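Local structure of similar to yteR (Bacilus subtilis) (Clostridium acetobutylicum, 4WU0) at residues Glu149-Glu163 and Val215-Ile229. The protein probably hydrolyses unsaturated rhamnogalacturonan fragments derived from pectin, as a glycoside hydrolase of family 105 related to YteR. Residues are numbered along the deposited sequence; the frame is centred on the assembly and turned at random.
Sequences EKEFDDITHQFIITE and VLPKNHKDRNALIKI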
loop_
_atom_site.group_PDB
_atom_site.type_symbol
_atom_site.label_atom_id
_atom_site.label_comp_id
_atom_site.label_asym_id
_atom_site.label_seq_id
_atom_site.Cartn_x
_atom_site.Cartn_y
_atom_site.Cartn_z
ATOM N N GLU A 149 14.764 18.618 2.614
ATOM C CA GLU A 149 15.345 17.277 2.554
ATOM C C GLU A 149 15.693 16.684 3.911
ATOM O O GLU A 149 15.732 15.460 4.045
ATOM C CB GLU A 149 16.609 17.270 1.668
ATOM C CG GLU A 149 16.319 17.335 0.191
ATOM C CD GLU A 149 17.546 17.161 -0.690
ATOM O OE1 GLU A 149 18.685 17.442 -0.232
ATOM O OE2 GLU A 149 17.349 16.749 -1.867
ATOM N N LYS A 150 15.985 17.525 4.906
ATOM C CA LYS A 150 16.260 17.007 6.241
ATOM C C LYS A 150 15.098 16.135 6.757
ATOM O O LYS A 150 15.301 15.226 7.581
ATOM C CB LYS A 150 16.507 18.157 7.215
ATOM C CG LYS A 150 17.147 17.732 8.533
ATOM C CD LYS A 150 18.470 17.004 8.296
ATOM C CE LYS A 150 19.244 16.760 9.577
ATOM N NZ LYS A 150 20.423 15.870 9.315
ATOM N N GLU A 151 13.890 16.412 6.272
ATOM C CA GLU A 151 12.706 15.684 6.727
ATOM C C GLU A 151 12.749 14.229 6.332
ATOM O O GLU A 151 12.063 13.393 6.924
ATOM C CB GLU A 151 11.437 16.332 6.182
ATOM C CG GLU A 151 11.214 17.715 6.754
ATOM C CD GLU A 151 10.034 18.433 6.133
ATOM O OE1 GLU A 151 8.892 18.112 6.492
ATOM O OE2 GLU A 151 10.247 19.345 5.306
ATOM N N PHE A 152 13.539 13.895 5.328
ATOM C CA PHE A 152 13.671 12.480 4.972
ATOM C C PHE A 152 14.217 11.642 6.143
ATOM O O PHE A 152 13.939 10.439 6.220
ATOM C CB PHE A 152 14.573 12.297 3.746
ATOM C CG PHE A 152 13.935 12.687 2.439
ATOM C CD1 PHE A 152 12.762 12.099 2.015
ATOM C CD2 PHE A 152 14.557 13.599 1.590
ATOM C CE1 PHE A 152 12.185 12.441 0.799
ATOM C CE2 PHE A 152 13.980 13.936 0.366
ATOM C CZ PHE A 152 12.790 13.348 -0.020
ATOM N N ASP A 153 15.005 12.245 7.028
ATOM C CA ASP A 153 15.577 11.517 8.165
ATOM C C ASP A 153 14.479 10.965 9.068
ATOM O O ASP A 153 14.616 9.891 9.640
ATOM C CB ASP A 153 16.452 12.440 9.037
ATOM C CG ASP A 153 17.749 12.884 8.370
ATOM O OD1 ASP A 153 17.993 12.597 7.179
ATOM O OD2 ASP A 153 18.535 13.570 9.069
ATOM N N ASP A 154 13.412 11.741 9.217
ATOM C CA ASP A 154 12.249 11.363 10.018
ATOM C C ASP A 154 11.602 10.147 9.379
ATOM O O ASP A 154 11.384 9.127 10.035
ATOM C CB ASP A 154 11.291 12.560 10.062
ATOM C CG ASP A 154 10.010 12.298 10.840
ATOM O OD1 ASP A 154 9.761 11.167 11.314
ATOM O OD2 ASP A 154 9.232 13.261 10.954
ATOM N N ILE A 155 11.335 10.256 8.084
ATOM C CA ILE A 155 10.698 9.201 7.319
ATOM C C ILE A 155 11.495 7.903 7.376
ATOM O O ILE A 155 10.932 6.832 7.661
ATOM C CB ILE A 155 10.509 9.667 5.871
ATOM C CG1 ILE A 155 9.446 10.775 5.838
ATOM C CG2 ILE A 155 10.135 8.506 4.932
ATOM C CD1 ILE A 155 9.634 11.764 4.709
ATOM N N THR A 156 12.790 7.964 7.104
ATOM C CA THR A 156 13.570 6.732 7.089
ATOM C C THR A 156 13.630 6.097 8.478
ATOM O O THR A 156 13.559 4.884 8.620
ATOM C CB THR A 156 14.987 6.935 6.518
ATOM O OG1 THR A 156 15.693 7.933 7.255
ATOM C CG2 THR A 156 14.899 7.362 5.067
ATOM N N HIS A 157 13.765 6.920 9.506
ATOM C CA HIS A 157 13.757 6.423 10.888
ATOM C C HIS A 157 12.477 5.634 11.170
ATOM O O HIS A 157 12.502 4.595 11.854
ATOM C CB HIS A 157 13.864 7.612 11.843
ATOM C CG HIS A 157 13.858 7.240 13.293
ATOM N ND1 HIS A 157 14.949 6.684 13.928
ATOM C CD2 HIS A 157 12.892 7.354 14.234
ATOM C CE1 HIS A 157 14.660 6.486 15.202
ATOM N NE2 HIS A 157 13.416 6.879 15.411
ATOM N N GLN A 158 11.352 6.087 10.627
ATOM C CA GLN A 158 10.099 5.367 10.855
ATOM C C GLN A 158 10.118 3.974 10.235
ATOM O O GLN A 158 9.655 3.013 10.845
ATOM C CB GLN A 158 8.915 6.168 10.348
ATOM C CG GLN A 158 8.810 7.489 11.102
ATOM C CD GLN A 158 7.426 8.043 11.128
ATOM O OE1 GLN A 158 6.451 7.314 11.355
ATOM N NE2 GLN A 158 7.318 9.352 10.892
ATOM N N PHE A 159 10.679 3.846 9.039
ATOM C CA PHE A 159 10.839 2.526 8.439
ATOM C C PHE A 159 11.752 1.624 9.242
ATOM O O PHE A 159 11.476 0.434 9.389
ATOM C CB PHE A 159 11.393 2.631 7.013
ATOM C CG PHE A 159 10.350 2.991 6.004
ATOM C CD1 PHE A 159 9.596 2.010 5.412
ATOM C CD2 PHE A 159 10.093 4.315 5.690
ATOM C CE1 PHE A 159 8.613 2.323 4.494
ATOM C CE2 PHE A 159 9.110 4.647 4.773
ATOM C CZ PHE A 159 8.369 3.652 4.172
ATOM N N ILE A 160 12.855 2.186 9.736
ATOM C CA ILE A 160 13.848 1.404 10.462
ATOM C C ILE A 160 13.310 0.905 11.806
ATOM O O ILE A 160 13.523 -0.236 12.177
ATOM C CB ILE A 160 15.128 2.228 10.642
ATOM C CG1 ILE A 160 15.826 2.368 9.290
ATOM C CG2 ILE A 160 16.075 1.592 11.650
ATOM C CD1 ILE A 160 16.903 3.447 9.221
ATOM N N ILE A 161 12.624 1.773 12.523
ATOM C CA ILE A 161 12.045 1.409 13.813
ATOM C C ILE A 161 10.920 0.393 13.609
ATOM O O ILE A 161 10.746 -0.514 14.415
ATOM C CB ILE A 161 11.527 2.651 14.550
ATOM C CG1 ILE A 161 12.679 3.575 14.932
ATOM C CG2 ILE A 161 10.716 2.267 15.800
ATOM C CD1 ILE A 161 13.710 2.966 15.840
ATOM N N THR A 162 10.145 0.562 12.546
ATOM C CA THR A 162 9.074 -0.383 12.277
ATOM C C THR A 162 9.649 -1.777 12.047
ATOM O O THR A 162 9.157 -2.758 12.585
ATOM C CB THR A 162 8.216 0.083 11.096
ATOM O OG1 THR A 162 7.572 1.306 11.463
ATOM C CG2 THR A 162 7.170 -0.950 10.716
ATOM N N GLU A 163 10.704 -1.886 11.254
ATOM C CA GLU A 163 11.294 -3.190 11.051
ATOM C C GLU A 163 11.866 -3.754 12.362
ATOM O O GLU A 163 11.705 -4.940 12.640
ATOM C CB GLU A 163 12.377 -3.129 9.975
ATOM C CG GLU A 163 12.916 -4.481 9.579
ATOM C CD GLU A 163 14.265 -4.823 10.197
ATOM O OE1 GLU A 163 14.697 -4.157 11.167
ATOM O OE2 GLU A 163 14.893 -5.784 9.709
ATOM N N VAL A 215 12.333 8.039 -3.968
ATOM C CA VAL A 215 12.400 9.495 -3.851
ATOM C C VAL A 215 13.485 10.005 -2.897
ATOM O O VAL A 215 13.691 11.213 -2.791
ATOM C CB VAL A 215 11.027 10.125 -3.486
ATOM C CG1 VAL A 215 10.014 9.859 -4.591
ATOM C CG2 VAL A 215 10.539 9.631 -2.134
ATOM N N LEU A 216 14.203 9.098 -2.226
ATOM C CA LEU A 216 15.323 9.516 -1.378
ATOM C C LEU A 216 16.504 10.087 -2.161
ATOM O O LEU A 216 16.817 9.630 -3.248
ATOM C CB LEU A 216 15.843 8.351 -0.535
ATOM C CG LEU A 216 14.985 7.803 0.600
ATOM C CD1 LEU A 216 15.733 6.660 1.277
ATOM C CD2 LEU A 216 14.638 8.912 1.608
ATOM N N PRO A 217 17.203 11.075 -1.595
ATOM C CA PRO A 217 18.491 11.444 -2.185
ATOM C C PRO A 217 19.430 10.232 -2.284
ATOM O O PRO A 217 19.459 9.427 -1.361
ATOM C CB PRO A 217 19.032 12.495 -1.200
ATOM C CG PRO A 217 17.792 13.072 -0.571
ATOM C CD PRO A 217 16.838 11.941 -0.456
ATOM N N LYS A 218 20.173 10.101 -3.385
ATOM C CA LYS A 218 21.052 8.948 -3.591
ATOM C C LYS A 218 22.089 8.772 -2.495
ATOM O O LYS A 218 22.515 7.651 -2.214
ATOM C CB LYS A 218 21.756 9.042 -4.948
ATOM C CG LYS A 218 20.949 8.436 -6.084
ATOM C CD LYS A 218 19.622 9.153 -6.256
ATOM C CE LYS A 218 18.693 8.447 -7.230
ATOM N NZ LYS A 218 17.542 9.335 -7.589
ATOM N N ASN A 219 22.487 9.878 -1.875
ATOM C CA ASN A 219 23.463 9.827 -0.798
ATOM C C ASN A 219 22.845 9.832 0.592
ATOM O O ASN A 219 23.550 10.062 1.573
ATOM C CB ASN A 219 24.472 10.966 -0.923
ATOM C CG ASN A 219 23.859 12.343 -0.707
ATOM O OD1 ASN A 219 22.676 12.476 -0.351
ATOM N ND2 ASN A 219 24.661 13.377 -0.931
ATOM N N HIS A 220 21.542 9.587 0.694
ATOM C CA HIS A 220 20.918 9.648 2.004
ATOM C C HIS A 220 21.508 8.595 2.939
ATOM O O HIS A 220 21.712 7.457 2.544
ATOM C CB HIS A 220 19.405 9.511 1.931
ATOM C CG HIS A 220 18.734 9.863 3.217
ATOM N ND1 HIS A 220 18.524 8.943 4.216
ATOM C CD2 HIS A 220 18.305 11.053 3.702
ATOM C CE1 HIS A 220 17.978 9.543 5.258
ATOM N NE2 HIS A 220 17.848 10.828 4.976
ATOM N N LYS A 221 21.766 8.980 4.187
ATOM C CA LYS A 221 22.469 8.106 5.120
ATOM C C LYS A 221 21.741 6.782 5.405
ATOM O O LYS A 221 22.392 5.792 5.765
ATOM C CB LYS A 221 22.729 8.829 6.443
ATOM C CG LYS A 221 21.460 9.199 7.173
ATOM C CD LYS A 221 21.780 9.999 8.410
ATOM C CE LYS A 221 20.531 10.384 9.146
ATOM N NZ LYS A 221 20.906 11.026 10.420
ATOM N N ASP A 222 20.416 6.769 5.255
ATOM C CA ASP A 222 19.617 5.560 5.550
ATOM C C ASP A 222 19.143 4.826 4.299
ATOM O O ASP A 222 18.412 3.849 4.404
ATOM C CB ASP A 222 18.387 5.883 6.416
ATOM C CG ASP A 222 18.758 6.417 7.781
ATOM O OD1 ASP A 222 19.818 6.031 8.323
ATOM O OD2 ASP A 222 17.989 7.232 8.320
ATOM N N ARG A 223 19.561 5.282 3.120
ATOM C CA ARG A 223 19.113 4.658 1.879
ATOM C C ARG A 223 19.508 3.183 1.778
ATOM O O ARG A 223 18.666 2.344 1.460
ATOM C CB ARG A 223 19.631 5.441 0.687
ATOM C CG ARG A 223 19.029 5.033 -0.646
ATOM C CD ARG A 223 19.480 5.999 -1.732
ATOM N NE ARG A 223 18.979 5.614 -3.050
ATOM C CZ ARG A 223 19.617 4.775 -3.869
ATOM N NH1 ARG A 223 20.778 4.232 -3.516
ATOM N NH2 ARG A 223 19.098 4.484 -5.050
ATOM N N ASN A 224 20.760 2.861 2.069
ATOM C CA ASN A 224 21.189 1.466 2.066
ATOM C C ASN A 224 20.459 0.614 3.086
ATOM O O ASN A 224 20.140 -0.539 2.815
ATOM C CB ASN A 224 22.695 1.353 2.282
ATOM C CG ASN A 224 23.474 1.796 1.087
ATOM O OD1 ASN A 224 22.912 1.993 0.012
ATOM N ND2 ASN A 224 24.785 1.950 1.255
ATOM N N ALA A 225 20.199 1.162 4.263
ATOM C CA ALA A 225 19.445 0.429 5.267
ATOM C C ALA A 225 18.057 0.030 4.763
ATOM O O ALA A 225 17.613 -1.101 4.967
ATOM C CB ALA A 225 19.337 1.246 6.554
ATOM N N LEU A 226 17.350 0.957 4.128
ATOM C CA LEU A 226 16.018 0.639 3.626
ATOM C C LEU A 226 16.087 -0.380 2.491
ATOM O O LEU A 226 15.237 -1.259 2.391
ATOM C CB LEU A 226 15.245 1.892 3.210
ATOM C CG LEU A 226 14.403 2.554 4.301
ATOM C CD1 LEU A 226 15.270 3.089 5.418
ATOM C CD2 LEU A 226 13.530 3.674 3.711
ATOM N N ILE A 227 17.116 -0.290 1.650
ATOM C CA ILE A 227 17.296 -1.265 0.589
ATOM C C ILE A 227 17.539 -2.658 1.178
ATOM O O ILE A 227 16.970 -3.647 0.706
ATOM C CB ILE A 227 18.421 -0.824 -0.376
ATOM C CG1 ILE A 227 17.949 0.392 -1.177
ATOM C CG2 ILE A 227 18.837 -1.947 -1.338
ATOM C CD1 ILE A 227 19.046 1.115 -1.950
ATOM N N LYS A 228 18.352 -2.731 2.228
ATOM C CA LYS A 228 18.594 -4.002 2.896
ATOM C C LYS A 228 17.302 -4.582 3.477
ATOM O O LYS A 228 17.034 -5.778 3.338
ATOM C CB LYS A 228 19.664 -3.843 3.990
ATOM C CG LYS A 228 19.924 -5.112 4.762
ATOM C CD LYS A 228 20.941 -4.855 5.869
ATOM C CE LYS A 228 21.495 -6.136 6.450
ATOM N NZ LYS A 228 22.476 -5.827 7.545
ATOM N N ILE A 229 16.508 -3.746 4.141
ATOM C CA ILE A 229 15.237 -4.192 4.688
ATOM C C ILE A 229 14.351 -4.738 3.574
ATOM O O ILE A 229 13.723 -5.776 3.723
ATOM C CB ILE A 229 14.502 -3.021 5.416
ATOM C CG1 ILE A 229 15.272 -2.632 6.677
ATOM C CG2 ILE A 229 13.046 -3.382 5.754
ATOM C CD1 ILE A 229 14.771 -1.360 7.336
HETATM O O HOH W 1 17.121 8.848 10.266
#
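Two donors grip Asp222 OD2: the hydroxyl of Thr156, with OG1 2.6 Å from OD2, and a water that also donates to Asp153 O. Thr156 reaches the anti lone pair of the carboxylate because its hydroxyl sits between its own backbone N and carbonyl carbon (chi1 57°). This leaves the methyl CG2 to pack 3.8 Å from Leu216 CD2, so the small, two-natured threonine serves both a polar and an apolar neighbour. His220 makes the second polar link across the contact. Its NE2 donates to Asp153 OD1 over 2.8 Å, nearly along the C-O axis but bent at the hydrogen (140°). The second ring nitrogen, ND1, accepts from Asp222 N, which lies well out of the ring plane, in a capping bond just before helix 223-240; the doubly engaged imidazole is thereby fixed in rotation. The other oxygen of Asp153 takes a salt bridge from Lys150, with NZ 3.0 Å from OD2, and a long one from Lys221, which should favour the charged carboxylate.

Toward the start of 149-163 the broad Phe152 ring packs obliquely against Leu216 and the compact ring of Pro217, its CD2 3.5 Å from Pro217 CD, while Val143 of helix 129-146 touches it as well. Further along, the branched Leu226 can meet two side chains at once, CD1 going to Ile160 CG1 and CD2 to Phe159 CG, both at 4.0 Å. Glu163 offers its aliphatic CB and CG to Ile229. The axes of 152-163 and 223-229 run in the same general direction, crossing at 34°; Ala208, Leu209 and Thr212 of helix 199-215 also touch Phe159. Such side-by-side packing of helices with like direction, joined through an intervening helix, is consistent with the (alpha/alpha)6 barrel of the six-hairpin glycosidases.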